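Side-chain contact in aphrodisin (Mesocricetus auratus, PDB 1E5P), which acts as an aphrodisiac pheromone that elicits copulatory behaviour in male hamsters and belongs to the small-molecule-binding lipocalins: residues Ile47-Ile52 against Ser58-Ile63. Sequence-based numbering, arbitrary orientation.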
loop_
_atom_site.group_PDB
_atom_site.type_symbol
_atom_site.label_atom_id
_atom_site.label_comp_id
_atom_site.label_asym_id
_atom_site.label_seq_id
_atom_site.Cartn_x
_atom_site.Cartn_y
_atom_site.Cartn_z
ATOM N N ILE A 47 -6.138 -6.702 6.081
ATOM C CA ILE A 47 -5.230 -6.765 4.932
ATOM C C ILE A 47 -4.273 -7.938 5.150
ATOM O O ILE A 47 -3.698 -8.005 6.234
ATOM C CB ILE A 47 -4.424 -5.447 4.787
ATOM C CG1 ILE A 47 -5.413 -4.285 4.576
ATOM C CG2 ILE A 47 -3.464 -5.531 3.623
ATOM C CD1 ILE A 47 -4.823 -2.904 4.648
ATOM N N THR A 48 -4.182 -8.806 4.155
ATOM C CA THR A 48 -3.250 -9.954 4.245
ATOM C C THR A 48 -2.131 -9.640 3.230
ATOM O O THR A 48 -2.458 -9.265 2.119
ATOM C CB THR A 48 -3.971 -11.232 3.831
ATOM O OG1 THR A 48 -5.062 -11.441 4.756
ATOM C CG2 THR A 48 -3.047 -12.452 3.904
ATOM N N PHE A 49 -0.904 -9.784 3.693
ATOM C CA PHE A 49 0.216 -9.414 2.822
ATOM C C PHE A 49 1.481 -10.114 3.276
ATOM O O PHE A 49 1.543 -10.696 4.371
ATOM C CB PHE A 49 0.419 -7.885 2.888
ATOM C CG PHE A 49 0.755 -7.366 4.261
ATOM C CD1 PHE A 49 -0.248 -7.119 5.191
ATOM C CD2 PHE A 49 2.067 -7.141 4.648
ATOM C CE1 PHE A 49 0.037 -6.670 6.465
ATOM C CE2 PHE A 49 2.374 -6.675 5.914
ATOM C CZ PHE A 49 1.354 -6.415 6.825
ATOM N N TYR A 50 2.472 -10.059 2.391
ATOM C CA TYR A 50 3.784 -10.580 2.765
ATOM C C TYR A 50 4.784 -9.420 2.907
ATOM O O TYR A 50 4.690 -8.400 2.217
ATOM C CB TYR A 50 4.361 -11.503 1.658
ATOM C CG TYR A 50 3.927 -12.947 1.780
ATOM C CD1 TYR A 50 4.610 -13.820 2.627
ATOM C CD2 TYR A 50 2.843 -13.430 1.040
ATOM C CE1 TYR A 50 4.235 -15.150 2.744
ATOM C CE2 TYR A 50 2.466 -14.757 1.150
ATOM C CZ TYR A 50 3.154 -15.598 2.007
ATOM O OH TYR A 50 2.784 -16.914 2.139
ATOM N N VAL A 51 5.702 -9.609 3.831
ATOM C CA VAL A 51 6.895 -8.753 3.917
ATOM C C VAL A 51 8.087 -9.719 4.079
ATOM O O VAL A 51 7.901 -10.843 4.530
ATOM C CB VAL A 51 6.931 -7.768 5.078
ATOM C CG1 VAL A 51 5.991 -6.612 4.790
ATOM C CG2 VAL A 51 6.672 -8.431 6.424
ATOM N N ILE A 52 9.282 -9.261 3.691
ATOM C CA ILE A 52 10.456 -10.110 3.951
ATOM C C ILE A 52 11.072 -9.631 5.263
ATOM O O ILE A 52 11.390 -8.437 5.390
ATOM C CB ILE A 52 11.505 -9.969 2.826
ATOM C CG1 ILE A 52 10.914 -10.368 1.491
ATOM C CG2 ILE A 52 12.734 -10.794 3.195
ATOM C CD1 ILE A 52 10.342 -11.744 1.375
ATOM N N SER A 58 7.266 -13.539 5.205
ATOM C CA SER A 58 6.482 -13.541 6.439
ATOM C C SER A 58 5.054 -13.086 6.115
ATOM O O SER A 58 4.827 -11.909 5.856
ATOM C CB SER A 58 7.122 -12.603 7.451
ATOM O OG SER A 58 6.356 -12.595 8.650
ATOM N N LYS A 59 4.157 -14.063 6.093
ATOM C CA LYS A 59 2.739 -13.780 5.782
ATOM C C LYS A 59 2.134 -13.110 7.009
ATOM O O LYS A 59 2.343 -13.573 8.142
ATOM C CB LYS A 59 2.027 -15.088 5.446
ATOM C CG LYS A 59 0.722 -14.829 4.695
ATOM C CD LYS A 59 -0.003 -16.142 4.412
ATOM C CE LYS A 59 -1.144 -15.889 3.421
ATOM N NZ LYS A 59 -1.918 -17.160 3.212
ATOM N N THR A 60 1.411 -12.025 6.784
ATOM C CA THR A 60 0.938 -11.174 7.848
ATOM C C THR A 60 -0.490 -10.701 7.644
ATOM O O THR A 60 -0.930 -10.549 6.506
ATOM C CB THR A 60 1.837 -9.883 7.755
ATOM O OG1 THR A 60 3.229 -10.276 7.660
ATOM C CG2 THR A 60 1.648 -8.984 8.945
ATOM N N THR A 61 -1.205 -10.517 8.768
ATOM C CA THR A 61 -2.515 -9.884 8.670
ATOM C C THR A 61 -2.545 -8.701 9.646
ATOM O O THR A 61 -1.978 -8.774 10.748
ATOM C CB THR A 61 -3.713 -10.786 9.002
ATOM O OG1 THR A 61 -3.538 -11.304 10.324
ATOM C CG2 THR A 61 -3.843 -11.911 7.994
ATOM N N VAL A 62 -3.144 -7.601 9.225
ATOM C CA VAL A 62 -3.368 -6.457 10.090
ATOM C C VAL A 62 -4.815 -5.984 9.829
ATOM O O VAL A 62 -5.397 -6.326 8.796
ATOM C CB VAL A 62 -2.433 -5.256 9.859
ATOM C CG1 VAL A 62 -0.995 -5.627 10.179
ATOM C CG2 VAL A 62 -2.566 -4.723 8.449
ATOM N N ILE A 63 -5.360 -5.247 10.772
ATOM C CA ILE A 63 -6.705 -4.698 10.609
ATOM C C ILE A 63 -6.671 -3.173 10.531
ATOM O O ILE A 63 -6.038 -2.550 11.383
ATOM C CB ILE A 63 -7.636 -5.116 11.757
ATOM C CG1 ILE A 63 -7.694 -6.632 11.900
ATOM C CG2 ILE A 63 -9.038 -4.523 11.539
ATOM C CD1 ILE A 63 -8.297 -7.361 10.729
HETATM O O HOH W 1 0.522 -18.014 1.338
#
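Ile47 with Val62, Phe49 with Thr60 and Val51 with Ser58 form the hydrogen-bonded pairs of an antiparallel ladder, each joined by two backbone bonds such as Thr60 N to Phe49 O, 2.8 Å. Ser58 O is gripped twice: Val51 N and Thr60 OG1 (2.9 Å) reach it from opposite faces of its carbonyl plane. The threonine hydroxyl suits this place because it gives the strand an internal bond two residues back.

Apolar contact on that side of the sheet centres on the buried Phe49. Its chi1 of 61° sets CG between the backbone N and carbonyl carbon, which brings the ring against the side chains of Thr60 and Val62 on the neighbouring strand. Thr60 lies over one ring face, its CB 3.8 Å from the centroid in a CH-pi contact, while Val62 CG1 and Val51 CG1 sit in the ring plane at its edge. Phe76 adds an edge-to-face partner.

On the other side, in the non-hydrogen-bonded pair Tyr50-Lys59, the lysine runs over the tyrosine ring. Lys59 CG, anti to its own backbone nitrogen (chi1 -162°), stands 4.0 Å from the centroid of the Tyr50 ring, a CH-pi contact well suited to a long aliphatic chain with a charged end. One water bonds Tyr50 OH at 2.6 Å and, weakly, Lys59 NZ. With an alanine in place of Tyr50, the lysine methylenes are likely to lose their aromatic platform and the water its phenol partner. Beside them, Thr48 OG1 lies 3.5 Å from Thr61 CG2, the two short side chains running alongside each other.

Tyr50 also packs on Cys57 and Cys149, which form a disulfide. The whole is a beta hairpin of strands 44-53 and 56-66, twisted and with alternating faces, in the antiparallel lipocalin beta-barrel.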